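Side-chain contacts in glycosyl hydrolases family 2, sugar binding domain protein (Bacteroides uniformis str. 3978 T3 ii, PDB 6D1P), which probably hydrolyses O-glycosidic bonds as a family 2 beta-glucuronidase of a human gut bacterium: residues T692-G696 against K697-D701; S551-I554 against R555-D558. All blocks are in the same frame, centred on the assembly; numbering follows the deposited sequence.

Overall arrangement
Along the chain contact 2 comes first, in helix 550-564 of the TIM barrel domain; contact 1 follows at the turn between strands 685-695 and 698-709, in the domain of unknown function (DUF4982). The two lie on the same side of the chain's centre, with their own centres about 25 Å apart and nearest atoms about 17 Å apart, so they do not touch. Contact 2 is buried and contact 1 sits at the surface, at the end of a hairpin within a five-stranded mixed sheet. The helix of contact 2 packs against strand 641-647, joining the barrel to the beta-rich domain that carries contact 1. Each is local, one along a helix, the other across a hairpin.

Contact 1: residues T692-G696 against K697-D701; sequences TGYDG and KLRLD
Thr692 and Asp701, a non-hydrogen-bonded antiparallel pair, set their side chains side by side on one face of the hairpin, where Arg699 crosses Thr692. Thr692 OG1 donates to Asp701 OD1 (3.1 Å), meeting that oxygen nearly end-on to its C-O bond, and also lies over one face of the Arg699 guanidinium, toward the rim. There the 3.3 Å from Thr692 OG1 to Arg699 NH1 is no hydrogen bond. With chi1 at -61° the hydroxyl sits beside the backbone N, and the methyl CG2 is turned against Arg699 CD at 3.5 Å. Asp701 OD1 also faces Arg699 NE at 3.1 Å, a salt bridge by charge alone, since the oxygen stands well out of the guanidinium plane. An alanine in place of Thr692 is likely to leave Asp701 OD1 without its hydroxyl donor and to bare the Arg699 chain where CG2 now covers it. The frame is a beta hairpin with a two-residue loop, Gly696 and Lys697 at the corners of its type II' turn. Leu700 N bonds almost straight to Gly693 O (2.9 Å, 175°), and Asp695 N to Leu698 O. On the face opposite Thr692 and Arg699, Pro621 packs on Leu698 and Leu700. Tyr694, paired with Arg699, makes a cation-pi contact with Arg663.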
ATOM      1  N   THR A 692     -34.840 -38.208 -13.782  1.00 35.99           N
ATOM      2  CA  THR A 692     -35.239 -38.901 -12.573  1.00 41.67           C
ATOM      3  C   THR A 692     -34.329 -40.106 -12.375  1.00 39.80           C
ATOM      4  O   THR A 692     -34.118 -40.905 -13.294  1.00 37.05           O
ATOM      5  CB  THR A 692     -36.713 -39.320 -12.634  1.00 47.39           C
ATOM      6  OG1 THR A 692     -37.527 -38.146 -12.757  1.00 47.23           O
ATOM      7  CG2 THR A 692     -37.103 -40.066 -11.369  1.00 46.35           C
ATOM      8  N   GLY A 693     -33.758 -40.201 -11.190  1.00 42.87           N
ATOM      9  CA  GLY A 693     -32.917 -41.313 -10.822  1.00 42.21           C
ATOM     10  C   GLY A 693     -33.670 -42.142  -9.809  1.00 44.79           C
ATOM     11  O   GLY A 693     -34.451 -41.614  -9.009  1.00 45.22           O
ATOM     12  N   TYR A 694     -33.444 -43.445  -9.857  1.00 39.94           N
ATOM     13  CA  TYR A 694     -34.128 -44.375  -8.983  1.00 46.14           C
ATOM     14  C   TYR A 694     -33.080 -45.066  -8.134  1.00 48.60           C
ATOM     15  O   TYR A 694     -32.099 -45.596  -8.667  1.00 46.30           O
ATOM     16  CB  TYR A 694     -34.940 -45.382  -9.800  1.00 44.42           C
ATOM     17  CG  TYR A 694     -35.819 -44.729 -10.851  1.00 47.20           C
ATOM     18  CD1 TYR A 694     -37.136 -44.355 -10.555  1.00 46.98           C
ATOM     19  CD2 TYR A 694     -35.333 -44.477 -12.139  1.00 42.50           C
ATOM     20  CE1 TYR A 694     -37.952 -43.759 -11.515  1.00 44.71           C
ATOM     21  CE2 TYR A 694     -36.140 -43.881 -13.105  1.00 44.04           C
ATOM     22  CZ  TYR A 694     -37.453 -43.524 -12.790  1.00 46.56           C
ATOM     23  OH  TYR A 694     -38.259 -42.931 -13.751  1.00 43.14           O
ATOM     24  N   ASP A 695     -33.257 -45.009  -6.818  1.00 52.33           N
ATOM     25  CA  ASP A 695     -32.491 -45.842  -5.896  1.00 56.15           C
ATOM     26  C   ASP A 695     -33.521 -46.550  -5.023  1.00 52.39           C
ATOM     27  O   ASP A 695     -34.003 -45.985  -4.034  1.00 54.24           O
ATOM     28  CB  ASP A 695     -31.493 -45.033  -5.067  1.00 50.44           C
ATOM     29  CG  ASP A 695     -30.618 -45.926  -4.175  1.00 59.40           C
ATOM     30  OD1 ASP A 695     -30.129 -46.969  -4.673  1.00 63.25           O
ATOM     31  OD2 ASP A 695     -30.427 -45.599  -2.981  1.00 57.09           O
ATOM     32  N   GLY A 696     -33.865 -47.778  -5.405  1.00 54.97           N
ATOM     33  CA  GLY A 696     -34.939 -48.488  -4.746  1.00 48.58           C
ATOM     34  C   GLY A 696     -36.211 -47.677  -4.826  1.00 45.38           C
ATOM     35  O   GLY A 696     -36.746 -47.466  -5.918  1.00 40.96           O
ATOM     36  N   LYS A 697     -36.679 -47.181  -3.682  1.00 42.17           N
ATOM     37  CA  LYS A 697     -37.883 -46.365  -3.639  1.00 46.53           C
ATOM     38  C   LYS A 697     -37.606 -44.863  -3.651  1.00 53.71           C
ATOM     39  O   LYS A 697     -38.554 -44.079  -3.791  1.00 44.73           O
ATOM     40  CB  LYS A 697     -38.716 -46.739  -2.411  1.00 49.16           C
ATOM     41  CG  LYS A 697     -39.534 -48.010  -2.615  1.00 53.15           C
ATOM     42  CD  LYS A 697     -39.836 -48.695  -1.298  1.00 53.45           C
ATOM     43  CE  LYS A 697     -38.566 -49.166  -0.605  1.00 59.27           C
ATOM     44  NZ  LYS A 697     -38.576 -48.736   0.823  1.00 47.24           N
ATOM     45  N   LEU A 698     -36.344 -44.440  -3.546  1.00 53.81           N
ATOM     46  CA  LEU A 698     -36.010 -43.020  -3.623  1.00 50.08           C
ATOM     47  C   LEU A 698     -36.136 -42.585  -5.078  1.00 46.25           C
ATOM     48  O   LEU A 698     -35.408 -43.073  -5.947  1.00 50.83           O
ATOM     49  CB  LEU A 698     -34.602 -42.761  -3.078  1.00 51.85           C
ATOM     50  CG  LEU A 698     -34.127 -43.602  -1.880  1.00 54.07           C
ATOM     51  CD1 LEU A 698     -32.672 -43.305  -1.511  1.00 43.72           C
ATOM     52  CD2 LEU A 698     -35.041 -43.461  -0.658  1.00 46.80           C
ATOM     53  N   ARG A 699     -37.095 -41.711  -5.361  1.00 50.34           N
ATOM     54  CA  ARG A 699     -37.191 -41.063  -6.664  1.00 54.00           C
ATOM     55  C   ARG A 699     -36.501 -39.713  -6.535  1.00 49.69           C
ATOM     56  O   ARG A 699     -36.934 -38.861  -5.756  1.00 54.75           O
ATOM     57  CB  ARG A 699     -38.639 -40.911  -7.133  1.00 49.31           C
ATOM     58  CG  ARG A 699     -38.856 -39.672  -8.015  1.00 56.68           C
ATOM     59  CD  ARG A 699     -39.810 -39.905  -9.190  1.00 57.26           C
ATOM     60  NE  ARG A 699     -40.283 -38.639  -9.765  1.00 52.97           N
ATOM     61  CZ  ARG A 699     -40.585 -38.453 -11.055  1.00 57.38           C
ATOM     62  NH1 ARG A 699     -40.438 -39.445 -11.928  1.00 55.76           N
ATOM     63  NH2 ARG A 699     -41.012 -37.262 -11.482  1.00 56.55           N
ATOM     64  N   LEU A 700     -35.409 -39.534  -7.261  1.00 48.69           N
ATOM     65  CA  LEU A 700     -34.692 -38.269  -7.259  1.00 51.14           C
ATOM     66  C   LEU A 700     -35.002 -37.507  -8.546  1.00 49.73           C
ATOM     67  O   LEU A 700     -35.361 -38.101  -9.565  1.00 49.93           O
ATOM     68  CB  LEU A 700     -33.188 -38.503  -7.099  1.00 42.35           C
ATOM     69  CG  LEU A 700     -32.737 -38.613  -5.637  1.00 43.99           C
ATOM     70  CD1 LEU A 700     -33.127 -39.945  -5.013  1.00 47.53           C
ATOM     71  CD2 LEU A 700     -31.252 -38.411  -5.517  1.00 39.31           C
ATOM     72  N   ASP A 701     -34.897 -36.181  -8.487  1.00 45.74           N
ATOM     73  CA  ASP A 701     -35.285 -35.355  -9.619  1.00 43.26           C
ATOM     74  C   ASP A 701     -34.284 -34.229  -9.787  1.00 39.41           C
ATOM     75  O   ASP A 701     -33.725 -33.734  -8.810  1.00 39.17           O
ATOM     76  CB  ASP A 701     -36.694 -34.750  -9.446  1.00 50.23           C
ATOM     77  CG  ASP A 701     -37.771 -35.806  -9.226  1.00 55.05           C
ATOM     78  OD1 ASP A 701     -37.804 -36.804  -9.982  1.00 51.54           O
ATOM     79  OD2 ASP A 701     -38.590 -35.632  -8.292  1.00 60.59           O
TER

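Contact 2: residues S551-I554 against R555-D558; sequences SYII and RLFD
Arg555 folds back one helical turn and donates from NH1 to the carbonyl of Ser551, with 3.2 Å between Arg555 NH1 and Ser551 O. The chain is extended from CG to NE, which carries the guanidinium alongside the helix and brings the carbonyl oxygen to its edge, close to its plane; seen from the carbonyl, the donor stands well above the plane. The same NH1 gives a second bond to a water, 2.9 Å from Arg555 NH1 to the water oxygen, and that water is only weakly linked to Ser551 OG. Arg555 NH2 forms a salt bridge with Glu642, while Ser551 OG is hydrogen-bonded to the Tyr626 hydroxyl and the backbone N of Met523.

The backbone bonds are ordinary alpha-helical ones: Leu556 N to Tyr552 O, Phe557 N to Ile553 O and Asp558 N to Ile554 O.

Two of the apolar contacts are four residues apart, Ile553 with Phe557 and Tyr552 with Leu556; Ile553 with Leu556 is three apart. Ile553 lays CG1 over one face of the Phe557 ring, 3.4 Å from CG1 to Phe557 CE2, and its CG2 touches the same ring carbon at 3.7 Å. CG of Leu556 points anti to the backbone N (chi1 -178°), sending CD1 back to the Tyr552 ring at 3.7 Å from CE2; Ile553 CD1 touches that methyl too, 4.0 Å from Leu556 CD1.

Along the chain helix 550-564 comes between strands 510-511 and 572-574, which pair in parallel in the TIM barrel, and so belongs to a beta-alpha-beta crossover. Ile554 and Phe557 pack on helix 609-617, and Ile554 and Arg555 touch strand 641-647.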
ATOM      1  N   SER A 551     -16.370 -28.049 -19.356  1.00 25.31           N
ATOM      2  CA  SER A 551     -16.634 -29.215 -20.188  1.00 24.36           C
ATOM      3  C   SER A 551     -15.419 -30.117 -20.259  1.00 29.95           C
ATOM      4  O   SER A 551     -15.535 -31.350 -20.164  1.00 27.33           O
ATOM      5  CB  SER A 551     -17.042 -28.772 -21.587  1.00 23.57           C
ATOM      6  OG  SER A 551     -18.209 -27.976 -21.520  1.00 28.08           O
ATOM      7  N   TYR A 552     -14.235 -29.514 -20.412  1.00 26.84           N
ATOM      8  CA  TYR A 552     -13.037 -30.319 -20.477  1.00 24.52           C
ATOM      9  C   TYR A 552     -12.755 -30.970 -19.133  1.00 25.55           C
ATOM     10  O   TYR A 552     -12.558 -32.191 -19.050  1.00 28.25           O
ATOM     11  CB  TYR A 552     -11.844 -29.490 -20.942  1.00 25.57           C
ATOM     12  CG  TYR A 552     -10.596 -30.317 -20.881  1.00 29.23           C
ATOM     13  CD1 TYR A 552     -10.353 -31.324 -21.823  1.00 27.68           C
ATOM     14  CD2 TYR A 552      -9.685 -30.152 -19.845  1.00 28.27           C
ATOM     15  CE1 TYR A 552      -9.200 -32.119 -21.746  1.00 29.03           C
ATOM     16  CE2 TYR A 552      -8.539 -30.942 -19.762  1.00 29.39           C
ATOM     17  CZ  TYR A 552      -8.299 -31.917 -20.717  1.00 29.28           C
ATOM     18  OH  TYR A 552      -7.164 -32.690 -20.616  1.00 25.61           O
ATOM     19  N   ILE A 553     -12.768 -30.184 -18.057  1.00 25.13           N
ATOM     20  CA  ILE A 553     -12.286 -30.740 -16.799  1.00 24.03           C
ATOM     21  C   ILE A 553     -13.230 -31.813 -16.278  1.00 22.33           C
ATOM     22  O   ILE A 553     -12.806 -32.720 -15.556  1.00 22.41           O
ATOM     23  CB  ILE A 553     -12.054 -29.635 -15.755  1.00 25.36           C
ATOM     24  CG1 ILE A 553     -10.935 -30.067 -14.798  1.00 23.05           C
ATOM     25  CG2 ILE A 553     -13.328 -29.326 -14.977  1.00 24.48           C
ATOM     26  CD1 ILE A 553      -9.567 -30.140 -15.452  1.00 22.67           C
ATOM     27  N   ILE A 554     -14.514 -31.733 -16.626  1.00 23.42           N
ATOM     28  CA  ILE A 554     -15.473 -32.732 -16.166  1.00 22.45           C
ATOM     29  C   ILE A 554     -15.121 -34.104 -16.736  1.00 24.41           C
ATOM     30  O   ILE A 554     -15.091 -35.112 -16.019  1.00 21.63           O
ATOM     31  CB  ILE A 554     -16.895 -32.278 -16.549  1.00 24.00           C
ATOM     32  CG1 ILE A 554     -17.424 -31.325 -15.468  1.00 25.11           C
ATOM     33  CG2 ILE A 554     -17.824 -33.462 -16.793  1.00 25.93           C
ATOM     34  CD1 ILE A 554     -18.500 -30.409 -15.946  1.00 25.00           C
ATOM     35  N   ARG A 555     -14.796 -34.141 -18.027  1.00 24.05           N
ATOM     36  CA  ARG A 555     -14.323 -35.356 -18.660  1.00 23.52           C
ATOM     37  C   ARG A 555     -13.020 -35.838 -18.041  1.00 28.17           C
ATOM     38  O   ARG A 555     -12.819 -37.048 -17.874  1.00 26.66           O
ATOM     39  CB  ARG A 555     -14.150 -35.107 -20.153  1.00 27.22           C
ATOM     40  CG  ARG A 555     -15.475 -34.958 -20.898  1.00 28.58           C
ATOM     41  CD  ARG A 555     -15.241 -34.443 -22.294  1.00 30.53           C
ATOM     42  NE  ARG A 555     -16.418 -34.590 -23.137  1.00 39.81           N
ATOM     43  CZ  ARG A 555     -17.517 -33.844 -23.032  1.00 42.74           C
ATOM     44  NH1 ARG A 555     -17.602 -32.893 -22.104  1.00 38.21           N
ATOM     45  NH2 ARG A 555     -18.534 -34.048 -23.856  1.00 40.26           N
ATOM     46  N   LEU A 556     -12.116 -34.909 -17.699  1.00 27.08           N
ATOM     47  CA  LEU A 556     -10.835 -35.313 -17.121  1.00 23.98           C
ATOM     48  C   LEU A 556     -11.035 -35.931 -15.752  1.00 25.30           C
ATOM     49  O   LEU A 556     -10.423 -36.962 -15.438  1.00 27.36           O
ATOM     50  CB  LEU A 556      -9.868 -34.123 -17.036  1.00 24.00           C
ATOM     51  CG  LEU A 556      -8.432 -34.338 -16.500  1.00 23.54           C
ATOM     52  CD1 LEU A 556      -7.501 -33.233 -17.011  1.00 25.56           C
ATOM     53  CD2 LEU A 556      -8.356 -34.389 -14.965  1.00 19.31           C
ATOM     54  N   PHE A 557     -11.880 -35.313 -14.917  1.00 22.50           N
ATOM     55  CA  PHE A 557     -12.175 -35.893 -13.612  1.00 24.63           C
ATOM     56  C   PHE A 557     -12.871 -37.242 -13.772  1.00 27.06           C
ATOM     57  O   PHE A 557     -12.538 -38.216 -13.086  1.00 25.23           O
ATOM     58  CB  PHE A 557     -13.064 -34.953 -12.794  1.00 28.43           C
ATOM     59  CG  PHE A 557     -12.394 -33.679 -12.341  1.00 25.66           C
ATOM     60  CD1 PHE A 557     -11.118 -33.690 -11.808  1.00 27.24           C
ATOM     61  CD2 PHE A 557     -13.081 -32.465 -12.421  1.00 26.34           C
ATOM     62  CE1 PHE A 557     -10.512 -32.506 -11.369  1.00 24.26           C
ATOM     63  CE2 PHE A 557     -12.505 -31.283 -11.992  1.00 25.81           C
ATOM     64  CZ  PHE A 557     -11.213 -31.292 -11.465  1.00 26.61           C
ATOM     65  N   ASP A 558     -13.859 -37.297 -14.668  1.00 29.91           N
ATOM     66  CA  ASP A 558     -14.614 -38.517 -14.940  1.00 27.40           C
ATOM     67  C   ASP A 558     -13.671 -39.669 -15.276  1.00 27.80           C
ATOM     68  O   ASP A 558     -13.654 -40.701 -14.597  1.00 25.30           O
ATOM     69  CB  ASP A 558     -15.591 -38.235 -16.093  1.00 25.15           C
ATOM     70  CG  ASP A 558     -16.635 -39.324 -16.281  1.00 30.49           C
ATOM     71  OD1 ASP A 558     -17.563 -39.087 -17.073  1.00 32.02           O
ATOM     72  OD2 ASP A 558     -16.550 -40.398 -15.657  1.00 28.18           O
TER
HETATM   73  O   HOH W   1     -19.290 -30.704 -22.861  1.00 30.74           O